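Local coordinates for plasmin and fibronectin-binding protein A (Streptococcus pneumoniae, PDB 4MR0), which acts as a fibronectin-dependent adhesin and invasin of the bacterial surface, binding host fibronectin, plasmin, plasminogen and serum albumin, at residues A[163-168]-A[196-201]; A[206-211]-A[245-250]; A[271-276]-A[313-318]; A[305-310]-A[324-329]. All blocks are in the same frame, centred on the assembly; numbering follows the deposited sequence.

In the fold
The modelled part of the protein is built mainly as a parallel beta-helix of the pectate lyase-like type, and the four contacts follow one another through its N-terminal half. Contacts 1 and 2, and likewise 2 and 3, have centres about 7 Å apart; 3 and 4 lie about 8 Å apart, whereas the centres of 1 and 4 are about 18 Å apart. Strands 243-252, 270-273 and 306-308 are successive parallel neighbours and supply one segment each to contacts 2, 3 and 4. Contacts 1 and 2 close in turn along the chain, while the segments of 3 and 4 alternate and share a manganese ion. Inter-strand loops are thereby fastened to the stacked coils.

Contact 1. Residues A[163-168]-A[196-201]; sequences IVFLKS and TGLFTD. With MN (manganese (II) ion), chain F.
Leu166 and Thr196 bring their CA atoms to 5.0 Å, the close end of an approach that opens to 7.9 Å between the CA atoms of Ile163 and Phe199. The touching parts run 149° apart, and no hydrogen bond joins them; the contact is packing, largely of the Phe165 ring on loop backbone and on Leu198. The CG of Phe165 stands opposite the carbonyl carbon (chi1 -55°), which turns the ring toward the backbone of 197-199. Ring atom CD1 of Phe165 comes within 3.0 Å of Gly197 O, a tight approach to a buried carbonyl oxygen with no polar partner in the model. Farther round, Phe165 CZ lies 3.5 Å from Phe199 O. One face of the ring takes a CH-pi contact: Leu198 CD2 is 4.0 Å from the Phe165 centroid and 14° off the normal, the two side chains crossing at about a right angle.

In the pectate lyase-like beta-helix, strand 164-165 pairs in parallel with strand 194-195, and the chain leaves the latter as a loop that begins with the segment 196-201. The loop start is tied to the next coil by Thr196 OG1, hydrogen-bonded to Gly249 N.

At the other end Ile163 CD1 meets Phe199 CD1 at 4.0 Å, and His189 packs edge-to-face with the Phe199 ring. Beyond it Thr200 O binds manganese at 2.2 Å; Glu162, His189 and three waters complete six ligands. One of these waters donates to Phe199 O at 2.6 Å, which makes that carbonyl a second-shell group that orients a first-shell water.

Contact 2. Residues A[206-211]-A[245-250]; sequences VEWGPT and AFAIGN
Trp208 and Asn250 bury the most surface here, with Gly249 next, where a loop of the parallel beta-helix folds against the end of strand 246-249. The two touching parts run nearly perpendicular, 82° apart, so the loop crosses the strand end instead of pairing along it. With chi1 at -79°, CG of Trp208 lies beside its own backbone N, and the indole reaches back along the strand, edge first. The six-membered ring makes the contact: CE3 of Trp208 is 3.6 Å from Gly249 O, and CZ3 of Trp208 is 3.7 Å from Gly249 N, which lies in the ring plane. Next along the same edge, Trp208 CZ3 lies 3.8 Å from Ala247 O. Because Gly249 has no side chain, its backbone itself forms the wall against which the indole rests. At the edge away from the strand NE1 donates to Leu198 O, while Phe315 meets the indole edge-to-face, coming over one of its faces.

Asn250 follows with both backbone torsions positive, a left-handed conformation that turns the chain after 249 and brings its carbonyl to the Pro210-Thr211 backbone. Thr211 N gives Asn250 O a weak bond of 3.3 Å with an angle of 154° at the hydrogen. The same oxygen takes a CA-H contact from Pro210 CA at 3.4 Å, and the side chains of Pro210 and Asn250 lie side by side. Thr211 OG1 is also hydrogen-bonded to Ser251 OG, and a water stands 2.7 Å from Thr211 OG1 and 2.6 Å from Gly249 O.

Contact 3. Residues A[271-276]-A[313-318]; sequences QIAGSK and KGFPYA. With MN (manganese (II) ion), chain G.
Gln271 and Gly314 meet at a manganese ion, which Gln271 OE1 binds at 2.3 Å and Gly314 O at 2.2 Å. The two oxygens stand 3.3 Å apart, Gln271 OE1 from Gly314 O, and the shared metal accounts for their closeness, as no hydrogen bond joins them. Gln306 and Glu308 complete the site. The other end of the Gln271 amide is held too: NE2 of Gln271 donates to Tyr317 OH over 2.8 Å, almost straight at 175°. The hydroxyl lies in the amide plane, while amide and phenol planes are turned 75° from each other. With the oxygen on the metal and the nitrogen on the phenol, rotation of the amide is fixed from both ends; the manganese would probably polarise it and strengthen the donor. A water bridges too, 2.7 Å from Tyr317 OH, and donates to Gln271 OE1.

The extended Gln271 chain leaves strand 270-273, in the PbH1 repeat 251-274 of the parallel beta-helix, on the same side as Ala273; Ile272 between them points the other way. Ala273 CB touches Phe315 CD1 at 3.5 Å, and Gln271 CB comes to the edge of that ring. The aromatic pair sits on a type I turn from Phe315 to Ala318, with Tyr317 CD2 over the centre of the Phe315 ring, 3.5 Å above its plane.

Contact 4. Residues A[305-310]-A[324-329]; sequences IQIEPL and KKSENV. With MN (manganese (II) ion), chain G.
The carboxylate of Glu308 turns its oxygen edge to a manganese ion, which lies close to its plane, and the amide of Gln306 brings OE1 to the same ion, while the main-chain carbonyl of Glu308 meets Ser326. Glu308 and Gln306 both lie on strand 306-308 of the parallel beta-helix. The carboxylate chelates the ion unevenly, Glu308 OE2 at 2.3 Å and OE1 at 2.6 Å. Gln306 OE1 binds at 2.2 Å, and Gln271 and Gly314 supply the remaining ligands. Glu308 CG sits between its backbone N and carbonyl carbon (chi1 67°), bringing the chain round to the metal.

On the other side of the strand Ile307 points to the segment 324-329, and its CD1 meets Val329 CG1 tip to tip at 3.9 Å. Ser326 OG lies 3.0 Å from Glu308 O, but Ile272 O competes for the same proton. Ser326 N is buried with no partner in the model.

A backbone hydrogen bond runs from Leu310 N to Lys324 O, 2.7 Å long with 151° at the hydrogen. Beside it a water donates to Leu310 O at 2.7 Å and accepts from Lys324 N at 3.3 Å.

Contact 1. Residues A[163-168]-A[196-201]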
loop_
_atom_site.group_PDB
_atom_site.type_symbol
_atom_site.label_atom_id
_atom_site.label_comp_id
_atom_site.label_asym_id
_atom_site.label_seq_id
_atom_site.Cartn_x
_atom_site.Cartn_y
_atom_site.Cartn_z
ATOM N N ILE A 163 11.737 21.457 -1.046
ATOM C CA ILE A 163 11.919 20.160 -1.686
ATOM C C ILE A 163 13.310 19.948 -2.264
ATOM O O ILE A 163 13.891 20.854 -2.859
ATOM C CB ILE A 163 10.888 19.984 -2.836
ATOM C CG1 ILE A 163 9.467 20.183 -2.298
ATOM C CG2 ILE A 163 11.035 18.608 -3.478
ATOM C CD1 ILE A 163 8.412 20.285 -3.394
ATOM N N VAL A 164 13.831 18.739 -2.073
ATOM C CA VAL A 164 15.130 18.336 -2.596
ATOM C C VAL A 164 14.835 17.511 -3.849
ATOM O O VAL A 164 13.925 16.676 -3.846
ATOM C CB VAL A 164 15.886 17.448 -1.579
ATOM C CG1 VAL A 164 17.182 16.931 -2.197
ATOM C CG2 VAL A 164 16.168 18.242 -0.306
ATOM N N PHE A 165 15.591 17.739 -4.914
ATOM C CA PHE A 165 15.361 17.018 -6.155
ATOM C C PHE A 165 16.442 16.001 -6.474
ATOM O O PHE A 165 17.611 16.351 -6.651
ATOM C CB PHE A 165 15.218 18.023 -7.296
ATOM C CG PHE A 165 14.162 19.054 -7.037
ATOM C CD1 PHE A 165 12.815 18.708 -7.077
ATOM C CD2 PHE A 165 14.513 20.357 -6.686
ATOM C CE1 PHE A 165 11.831 19.640 -6.758
ATOM C CE2 PHE A 165 13.534 21.300 -6.365
ATOM C CZ PHE A 165 12.190 20.938 -6.405
ATOM N N LEU A 166 16.042 14.736 -6.531
ATOM C CA LEU A 166 16.964 13.660 -6.844
ATOM C C LEU A 166 17.259 13.768 -8.331
ATOM O O LEU A 166 16.425 14.252 -9.098
ATOM C CB LEU A 166 16.321 12.310 -6.525
ATOM C CG LEU A 166 15.899 12.153 -5.057
ATOM C CD1 LEU A 166 15.169 10.831 -4.871
ATOM C CD2 LEU A 166 17.129 12.229 -4.150
ATOM N N LYS A 167 18.449 13.339 -8.739
ATOM C CA LYS A 167 18.821 13.414 -10.146
ATOM C C LYS A 167 19.290 12.048 -10.598
ATOM O O LYS A 167 19.622 11.193 -9.775
ATOM C CB LYS A 167 19.945 14.433 -10.353
ATOM C CG LYS A 167 19.650 15.844 -9.848
ATOM C CD LYS A 167 18.610 16.551 -10.698
ATOM C CE LYS A 167 18.420 17.998 -10.256
ATOM N NZ LYS A 167 19.658 18.810 -10.450
ATOM N N SER A 168 19.311 11.844 -11.910
ATOM C CA SER A 168 19.754 10.579 -12.473
ATOM C C SER A 168 21.194 10.254 -12.092
ATOM O O SER A 168 22.048 11.144 -12.015
ATOM C CB SER A 168 19.641 10.601 -13.999
ATOM O OG SER A 168 18.288 10.541 -14.414
ATOM N N THR A 196 11.654 13.479 -7.950
ATOM C CA THR A 196 12.518 13.156 -9.083
ATOM C C THR A 196 12.273 14.096 -10.259
ATOM O O THR A 196 12.692 13.834 -11.389
ATOM C CB THR A 196 12.304 11.713 -9.562
ATOM O OG1 THR A 196 10.956 11.556 -10.016
ATOM C CG2 THR A 196 12.584 10.728 -8.435
ATOM N N GLY A 197 11.590 15.196 -9.981
ATOM C CA GLY A 197 11.308 16.187 -11.001
ATOM C C GLY A 197 11.123 17.526 -10.317
ATOM O O GLY A 197 10.872 17.576 -9.115
ATOM N N LEU A 198 11.231 18.612 -11.072
ATOM C CA LEU A 198 11.099 19.944 -10.493
ATOM C C LEU A 198 9.685 20.347 -10.098
ATOM O O LEU A 198 8.701 19.938 -10.715
ATOM C CB LEU A 198 11.657 20.995 -11.459
ATOM C CG LEU A 198 13.156 20.928 -11.766
ATOM C CD1 LEU A 198 13.527 22.071 -12.709
ATOM C CD2 LEU A 198 13.958 21.028 -10.470
ATOM N N PHE A 199 9.609 21.152 -9.046
ATOM C CA PHE A 199 8.349 21.693 -8.562
ATOM C C PHE A 199 8.672 23.035 -7.912
ATOM O O PHE A 199 9.648 23.153 -7.171
ATOM C CB PHE A 199 7.685 20.763 -7.539
ATOM C CG PHE A 199 6.329 21.245 -7.088
ATOM C CD1 PHE A 199 6.215 22.232 -6.108
ATOM C CD2 PHE A 199 5.171 20.769 -7.699
ATOM C CE1 PHE A 199 4.970 22.740 -5.745
ATOM C CE2 PHE A 199 3.915 21.272 -7.344
ATOM C CZ PHE A 199 3.815 22.261 -6.367
ATOM N N THR A 200 7.864 24.045 -8.209
ATOM C CA THR A 200 8.056 25.378 -7.647
ATOM C C THR A 200 6.802 25.756 -6.867
ATOM O O THR A 200 6.782 25.716 -5.639
ATOM C CB THR A 200 8.304 26.422 -8.758
ATOM O OG1 THR A 200 7.302 26.293 -9.777
ATOM C CG2 THR A 200 9.675 26.217 -9.382
ATOM N N ASP A 201 5.747 26.117 -7.586
ATOM C CA ASP A 201 4.485 26.478 -6.949
ATOM C C ASP A 201 3.336 25.924 -7.771
ATOM O O ASP A 201 3.501 25.610 -8.951
ATOM C CB ASP A 201 4.350 27.998 -6.834
ATOM C CG ASP A 201 5.533 28.638 -6.123
ATOM O OD1 ASP A 201 6.527 28.974 -6.802
ATOM O OD2 ASP A 201 5.477 28.785 -4.882
HETATM MN MN MN F . 8.135 25.552 -3.868
HETATM O O HOH W 1 9.351 23.634 -4.593
HETATM O O HOH W 2 7.260 27.618 -3.057
HETATM O O HOH W 3 9.756 26.617 -5.042
#

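Contact 2. Residues A[206-211]-A[245-250]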
loop_
_atom_site.group_PDB
_atom_site.type_symbol
_atom_site.label_atom_id
_atom_site.label_comp_id
_atom_site.label_asym_id
_atom_site.label_seq_id
_atom_site.Cartn_x
_atom_site.Cartn_y
_atom_site.Cartn_z
ATOM N N VAL A 206 5.632 21.708 -14.249
ATOM C CA VAL A 206 6.280 21.465 -15.529
ATOM C C VAL A 206 6.234 19.969 -15.804
ATOM O O VAL A 206 5.960 19.167 -14.904
ATOM C CB VAL A 206 7.764 21.919 -15.522
ATOM C CG1 VAL A 206 7.854 23.435 -15.352
ATOM C CG2 VAL A 206 8.521 21.212 -14.405
ATOM N N GLU A 207 6.493 19.596 -17.051
ATOM C CA GLU A 207 6.512 18.192 -17.437
ATOM C C GLU A 207 7.789 17.574 -16.863
ATOM O O GLU A 207 8.858 18.182 -16.933
ATOM C CB GLU A 207 6.527 18.083 -18.963
ATOM C CG GLU A 207 6.475 16.667 -19.501
ATOM C CD GLU A 207 5.064 16.101 -19.566
ATOM O OE1 GLU A 207 4.106 16.811 -19.195
ATOM O OE2 GLU A 207 4.917 14.938 -19.995
ATOM N N TRP A 208 7.682 16.387 -16.273
ATOM C CA TRP A 208 8.858 15.713 -15.724
ATOM C C TRP A 208 9.445 14.787 -16.784
ATOM O O TRP A 208 8.760 13.900 -17.285
ATOM C CB TRP A 208 8.491 14.879 -14.482
ATOM C CG TRP A 208 8.332 15.677 -13.216
ATOM C CD1 TRP A 208 8.151 17.026 -13.116
ATOM C CD2 TRP A 208 8.271 15.161 -11.873
ATOM N NE1 TRP A 208 7.986 17.388 -11.794
ATOM C CE2 TRP A 208 8.064 16.272 -11.015
ATOM C CE3 TRP A 208 8.400 13.884 -11.318
ATOM C CZ2 TRP A 208 7.944 16.126 -9.625
ATOM C CZ3 TRP A 208 8.284 13.742 -9.929
ATOM C CH2 TRP A 208 8.070 14.862 -9.101
ATOM N N GLY A 209 10.709 14.999 -17.137
ATOM C CA GLY A 209 11.333 14.131 -18.120
ATOM C C GLY A 209 11.742 12.848 -17.419
ATOM O O GLY A 209 11.670 12.778 -16.190
ATOM N N PRO A 210 12.161 11.813 -18.158
ATOM C CA PRO A 210 12.571 10.555 -17.533
ATOM C C PRO A 210 13.875 10.678 -16.743
ATOM O O PRO A 210 14.780 11.416 -17.128
ATOM C CB PRO A 210 12.700 9.602 -18.726
ATOM C CG PRO A 210 13.117 10.516 -19.834
ATOM C CD PRO A 210 12.210 11.709 -19.629
ATOM N N THR A 211 13.950 9.961 -15.626
ATOM C CA THR A 211 15.140 9.947 -14.788
ATOM C C THR A 211 15.415 8.479 -14.514
ATOM O O THR A 211 14.543 7.629 -14.730
ATOM C CB THR A 211 14.928 10.675 -13.444
ATOM O OG1 THR A 211 13.764 10.153 -12.790
ATOM C CG2 THR A 211 14.777 12.175 -13.666
ATOM N N ALA A 245 7.603 11.594 2.076
ATOM C CA ALA A 245 9.055 11.574 1.900
ATOM C C ALA A 245 9.522 11.571 0.449
ATOM O O ALA A 245 10.449 12.301 0.088
ATOM C CB ALA A 245 9.657 10.361 2.625
ATOM N N PHE A 246 8.885 10.743 -0.376
ATOM C CA PHE A 246 9.276 10.617 -1.778
ATOM C C PHE A 246 8.137 10.742 -2.782
ATOM O O PHE A 246 7.054 10.206 -2.573
ATOM C CB PHE A 246 9.939 9.250 -2.018
ATOM C CG PHE A 246 11.306 9.106 -1.410
ATOM C CD1 PHE A 246 12.436 9.543 -2.095
ATOM C CD2 PHE A 246 11.468 8.494 -0.168
ATOM C CE1 PHE A 246 13.712 9.371 -1.555
ATOM C CE2 PHE A 246 12.739 8.318 0.380
ATOM C CZ PHE A 246 13.861 8.752 -0.311
ATOM N N ALA A 247 8.403 11.454 -3.873
ATOM C CA ALA A 247 7.453 11.588 -4.974
ATOM C C ALA A 247 8.294 11.152 -6.172
ATOM O O ALA A 247 9.078 11.927 -6.721
ATOM C CB ALA A 247 6.994 13.028 -5.139
ATOM N N ILE A 248 8.148 9.883 -6.538
ATOM C CA ILE A 248 8.885 9.281 -7.639
ATOM C C ILE A 248 8.001 9.213 -8.879
ATOM O O ILE A 248 7.056 8.434 -8.933
ATOM C CB ILE A 248 9.342 7.862 -7.240
ATOM C CG1 ILE A 248 10.202 7.941 -5.969
ATOM C CG2 ILE A 248 10.131 7.215 -8.371
ATOM C CD1 ILE A 248 10.432 6.611 -5.311
ATOM N N GLY A 249 8.307 10.037 -9.874
ATOM C CA GLY A 249 7.502 10.036 -11.080
ATOM C C GLY A 249 8.311 9.945 -12.356
ATOM O O GLY A 249 9.364 10.575 -12.478
ATOM N N ASN A 250 7.814 9.159 -13.307
ATOM C CA ASN A 250 8.480 8.977 -14.592
ATOM C C ASN A 250 9.933 8.560 -14.383
ATOM O O ASN A 250 10.817 8.948 -15.150
ATOM C CB ASN A 250 8.425 10.285 -15.405
ATOM C CG ASN A 250 8.527 10.050 -16.912
ATOM O OD1 ASN A 250 8.745 10.990 -17.693
ATOM N ND2 ASN A 250 8.364 8.803 -17.326
HETATM O O HOH W 4 11.613 11.643 -13.325
#

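Contact 3. Residues A[271-276]-A[313-318]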
loop_
_atom_site.group_PDB
_atom_site.type_symbol
_atom_site.label_atom_id
_atom_site.label_comp_id
_atom_site.label_asym_id
_atom_site.label_seq_id
_atom_site.Cartn_x
_atom_site.Cartn_y
_atom_site.Cartn_z
ATOM N N GLN A 271 5.226 7.888 -3.120
ATOM C CA GLN A 271 4.318 7.800 -4.262
ATOM C C GLN A 271 5.184 7.396 -5.444
ATOM O O GLN A 271 6.182 8.048 -5.744
ATOM C CB GLN A 271 3.635 9.136 -4.569
ATOM C CG GLN A 271 2.604 9.562 -3.537
ATOM C CD GLN A 271 2.016 10.930 -3.837
ATOM O OE1 GLN A 271 1.174 11.076 -4.725
ATOM N NE2 GLN A 271 2.463 11.941 -3.099
ATOM N N ILE A 272 4.798 6.309 -6.097
ATOM C CA ILE A 272 5.521 5.786 -7.248
ATOM C C ILE A 272 4.522 5.864 -8.384
ATOM O O ILE A 272 3.558 5.098 -8.419
ATOM C CB ILE A 272 5.931 4.312 -7.000
ATOM C CG1 ILE A 272 6.833 4.235 -5.765
ATOM C CG2 ILE A 272 6.649 3.743 -8.224
ATOM C CD1 ILE A 272 7.064 2.810 -5.257
ATOM N N ALA A 273 4.753 6.801 -9.296
ATOM C CA ALA A 273 3.845 7.039 -10.414
ATOM C C ALA A 273 4.552 6.990 -11.754
ATOM O O ALA A 273 5.537 7.695 -11.968
ATOM C CB ALA A 273 3.174 8.407 -10.242
ATOM N N GLY A 274 4.021 6.176 -12.664
ATOM C CA GLY A 274 4.618 6.048 -13.978
ATOM C C GLY A 274 6.092 5.712 -13.898
ATOM O O GLY A 274 6.882 6.126 -14.749
ATOM N N SER A 275 6.469 4.943 -12.885
ATOM C CA SER A 275 7.872 4.572 -12.706
ATOM C C SER A 275 8.098 3.073 -12.842
ATOM O O SER A 275 7.254 2.270 -12.441
ATOM C CB SER A 275 8.369 5.065 -11.348
ATOM O OG SER A 275 8.337 6.479 -11.314
ATOM N N LYS A 276 9.245 2.702 -13.407
ATOM C CA LYS A 276 9.568 1.303 -13.639
ATOM C C LYS A 276 10.797 0.810 -12.868
ATOM O O LYS A 276 11.783 1.535 -12.703
ATOM C CB LYS A 276 9.769 1.090 -15.142
ATOM C CG LYS A 276 10.061 -0.346 -15.560
ATOM C CD LYS A 276 10.312 -0.425 -17.064
ATOM C CE LYS A 276 10.638 -1.850 -17.491
ATOM N NZ LYS A 276 10.944 -1.939 -18.948
ATOM N N LYS A 313 -4.141 14.120 -11.524
ATOM C CA LYS A 313 -5.048 13.863 -10.411
ATOM C C LYS A 313 -4.328 13.126 -9.275
ATOM O O LYS A 313 -4.429 13.509 -8.111
ATOM C CB LYS A 313 -6.240 13.031 -10.895
ATOM C CG LYS A 313 -7.214 12.619 -9.793
ATOM C CD LYS A 313 -7.976 13.813 -9.239
ATOM C CE LYS A 313 -8.841 13.414 -8.045
ATOM N NZ LYS A 313 -9.778 12.294 -8.374
ATOM N N GLY A 314 -3.599 12.067 -9.615
ATOM C CA GLY A 314 -2.881 11.321 -8.594
ATOM C C GLY A 314 -1.453 11.795 -8.351
ATOM O O GLY A 314 -0.833 11.424 -7.362
ATOM N N PHE A 315 -0.918 12.615 -9.250
ATOM C CA PHE A 315 0.456 13.094 -9.108
ATOM C C PHE A 315 0.473 14.564 -9.546
ATOM O O PHE A 315 0.993 14.908 -10.607
ATOM C CB PHE A 315 1.385 12.241 -9.992
ATOM C CG PHE A 315 2.814 12.212 -9.536
ATOM C CD1 PHE A 315 3.197 11.436 -8.441
ATOM C CD2 PHE A 315 3.778 12.976 -10.186
ATOM C CE1 PHE A 315 4.523 11.419 -8.008
ATOM C CE2 PHE A 315 5.104 12.969 -9.763
ATOM C CZ PHE A 315 5.477 12.187 -8.664
ATOM N N PRO A 316 -0.101 15.449 -8.719
ATOM C CA PRO A 316 -0.196 16.892 -8.972
ATOM C C PRO A 316 1.105 17.687 -8.962
ATOM O O PRO A 316 1.083 18.911 -9.107
ATOM C CB PRO A 316 -1.168 17.358 -7.889
ATOM C CG PRO A 316 -0.818 16.466 -6.741
ATOM C CD PRO A 316 -0.674 15.107 -7.401
ATOM N N TYR A 317 2.231 16.996 -8.829
ATOM C CA TYR A 317 3.536 17.648 -8.780
ATOM C C TYR A 317 4.126 17.938 -10.152
ATOM O O TYR A 317 5.117 18.658 -10.263
ATOM C CB TYR A 317 4.501 16.774 -7.978
ATOM C CG TYR A 317 3.813 16.154 -6.788
ATOM C CD1 TYR A 317 3.335 16.950 -5.748
ATOM C CD2 TYR A 317 3.550 14.782 -6.748
ATOM C CE1 TYR A 317 2.603 16.402 -4.699
ATOM C CE2 TYR A 317 2.819 14.222 -5.707
ATOM C CZ TYR A 317 2.346 15.041 -4.687
ATOM O OH TYR A 317 1.592 14.511 -3.672
ATOM N N ALA A 318 3.517 17.374 -11.191
ATOM C CA ALA A 318 3.997 17.571 -12.549
ATOM C C ALA A 318 2.833 17.666 -13.534
ATOM O O ALA A 318 1.672 17.460 -13.161
ATOM C CB ALA A 318 4.927 16.425 -12.943
HETATM MN MN MN G . -0.564 9.968 -5.763
HETATM O O HOH W 5 -0.880 13.420 -3.977
#

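Contact 4. Residues A[305-310]-A[324-329]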
loop_
_atom_site.group_PDB
_atom_site.type_symbol
_atom_site.label_atom_id
_atom_site.label_comp_id
_atom_site.label_asym_id
_atom_site.label_seq_id
_atom_site.Cartn_x
_atom_site.Cartn_y
_atom_site.Cartn_z
ATOM N N ILE A 305 2.462 3.826 0.973
ATOM C CA ILE A 305 3.198 3.613 -0.264
ATOM C C ILE A 305 2.142 3.444 -1.344
ATOM O O ILE A 305 1.464 2.417 -1.415
ATOM C CB ILE A 305 4.079 2.350 -0.240
ATOM C CG1 ILE A 305 5.166 2.484 0.833
ATOM C CG2 ILE A 305 4.736 2.165 -1.608
ATOM C CD1 ILE A 305 6.066 1.255 0.949
ATOM N N GLN A 306 1.987 4.468 -2.168
ATOM C CA GLN A 306 1.016 4.430 -3.246
ATOM C C GLN A 306 1.747 4.114 -4.544
ATOM O O GLN A 306 2.801 4.680 -4.831
ATOM C CB GLN A 306 0.300 5.786 -3.351
ATOM C CG GLN A 306 -0.722 5.878 -4.478
ATOM C CD GLN A 306 -1.398 7.235 -4.528
ATOM O OE1 GLN A 306 -0.756 8.263 -4.323
ATOM N NE2 GLN A 306 -2.697 7.243 -4.807
ATOM N N ILE A 307 1.184 3.190 -5.312
ATOM C CA ILE A 307 1.743 2.781 -6.592
ATOM C C ILE A 307 0.619 3.115 -7.559
ATOM O O ILE A 307 -0.453 2.510 -7.519
ATOM C CB ILE A 307 2.040 1.273 -6.596
ATOM C CG1 ILE A 307 3.016 0.946 -5.461
ATOM C CG2 ILE A 307 2.614 0.852 -7.950
ATOM C CD1 ILE A 307 3.153 -0.549 -5.184
ATOM N N GLU A 308 0.865 4.069 -8.446
ATOM C CA GLU A 308 -0.193 4.517 -9.332
ATOM C C GLU A 308 0.292 4.901 -10.717
ATOM O O GLU A 308 1.493 4.993 -10.967
ATOM C CB GLU A 308 -0.826 5.752 -8.695
ATOM C CG GLU A 308 0.171 6.927 -8.671
ATOM C CD GLU A 308 -0.196 8.031 -7.701
ATOM O OE1 GLU A 308 -1.392 8.381 -7.608
ATOM O OE2 GLU A 308 0.725 8.563 -7.043
ATOM N N PRO A 309 -0.653 5.097 -11.650
ATOM C CA PRO A 309 -0.269 5.498 -13.008
ATOM C C PRO A 309 0.024 6.992 -12.892
ATOM O O PRO A 309 -0.340 7.618 -11.896
ATOM C CB PRO A 309 -1.518 5.186 -13.839
ATOM C CG PRO A 309 -2.635 5.304 -12.844
ATOM C CD PRO A 309 -2.056 4.646 -11.609
ATOM N N LEU A 310 0.671 7.567 -13.895
ATOM C CA LEU A 310 1.032 8.977 -13.839
ATOM C C LEU A 310 -0.002 9.930 -14.444
ATOM O O LEU A 310 -0.084 10.087 -15.669
ATOM C CB LEU A 310 2.402 9.166 -14.513
ATOM C CG LEU A 310 3.113 10.518 -14.434
ATOM C CD1 LEU A 310 3.318 10.938 -12.987
ATOM C CD2 LEU A 310 4.464 10.399 -15.146
ATOM N N LYS A 324 0.646 6.977 -17.723
ATOM C CA LYS A 324 1.746 6.016 -17.811
ATOM C C LYS A 324 1.718 5.109 -16.573
ATOM O O LYS A 324 1.602 5.583 -15.448
ATOM C CB LYS A 324 3.075 6.773 -17.884
ATOM C CG LYS A 324 4.290 5.914 -18.163
ATOM C CD LYS A 324 5.536 6.779 -18.227
ATOM C CE LYS A 324 6.759 5.958 -18.570
ATOM N NZ LYS A 324 6.990 4.896 -17.555
ATOM N N LYS A 325 1.823 3.803 -16.777
ATOM C CA LYS A 325 1.780 2.879 -15.651
ATOM C C LYS A 325 3.107 2.768 -14.918
ATOM O O LYS A 325 4.146 3.204 -15.417
ATOM C CB LYS A 325 1.389 1.480 -16.125
ATOM C CG LYS A 325 2.489 0.747 -16.908
ATOM C CD LYS A 325 2.064 -0.695 -17.188
ATOM C CE LYS A 325 3.078 -1.448 -18.036
ATOM N NZ LYS A 325 2.610 -2.849 -18.292
ATOM N N SER A 326 3.043 2.212 -13.710
ATOM C CA SER A 326 4.233 1.932 -12.926
ATOM C C SER A 326 4.386 0.449 -13.246
ATOM O O SER A 326 3.394 -0.241 -13.490
ATOM C CB SER A 326 3.988 2.153 -11.437
ATOM O OG SER A 326 4.085 3.531 -11.133
ATOM N N GLU A 327 5.610 -0.051 -13.243
ATOM C CA GLU A 327 5.825 -1.433 -13.632
ATOM C C GLU A 327 7.042 -2.007 -12.925
ATOM O O GLU A 327 8.019 -1.300 -12.699
ATOM C CB GLU A 327 5.993 -1.447 -15.154
ATOM C CG GLU A 327 6.521 -2.713 -15.775
ATOM C CD GLU A 327 6.767 -2.536 -17.265
ATOM O OE1 GLU A 327 6.786 -1.375 -17.737
ATOM O OE2 GLU A 327 6.951 -3.553 -17.964
ATOM N N ASN A 328 6.974 -3.284 -12.562
ATOM C CA ASN A 328 8.070 -3.936 -11.858
ATOM C C ASN A 328 8.377 -3.200 -10.551
ATOM O O ASN A 328 9.500 -2.750 -10.325
ATOM C CB ASN A 328 9.335 -3.988 -12.729
ATOM C CG ASN A 328 9.090 -4.622 -14.095
ATOM O OD1 ASN A 328 8.132 -5.376 -14.283
ATOM N ND2 ASN A 328 9.970 -4.327 -15.051
ATOM N N VAL A 329 7.366 -3.067 -9.696
ATOM C CA VAL A 329 7.538 -2.407 -8.410
ATOM C C VAL A 329 7.499 -3.495 -7.347
ATOM O O VAL A 329 6.593 -4.326 -7.335
ATOM C CB VAL A 329 6.409 -1.392 -8.134
ATOM C CG1 VAL A 329 6.674 -0.666 -6.815
ATOM C CG2 VAL A 329 6.314 -0.394 -9.282
HETATM MN MN MN G . -0.564 9.968 -5.763
HETATM O O HOH W 6 1.712 10.062 -17.643
#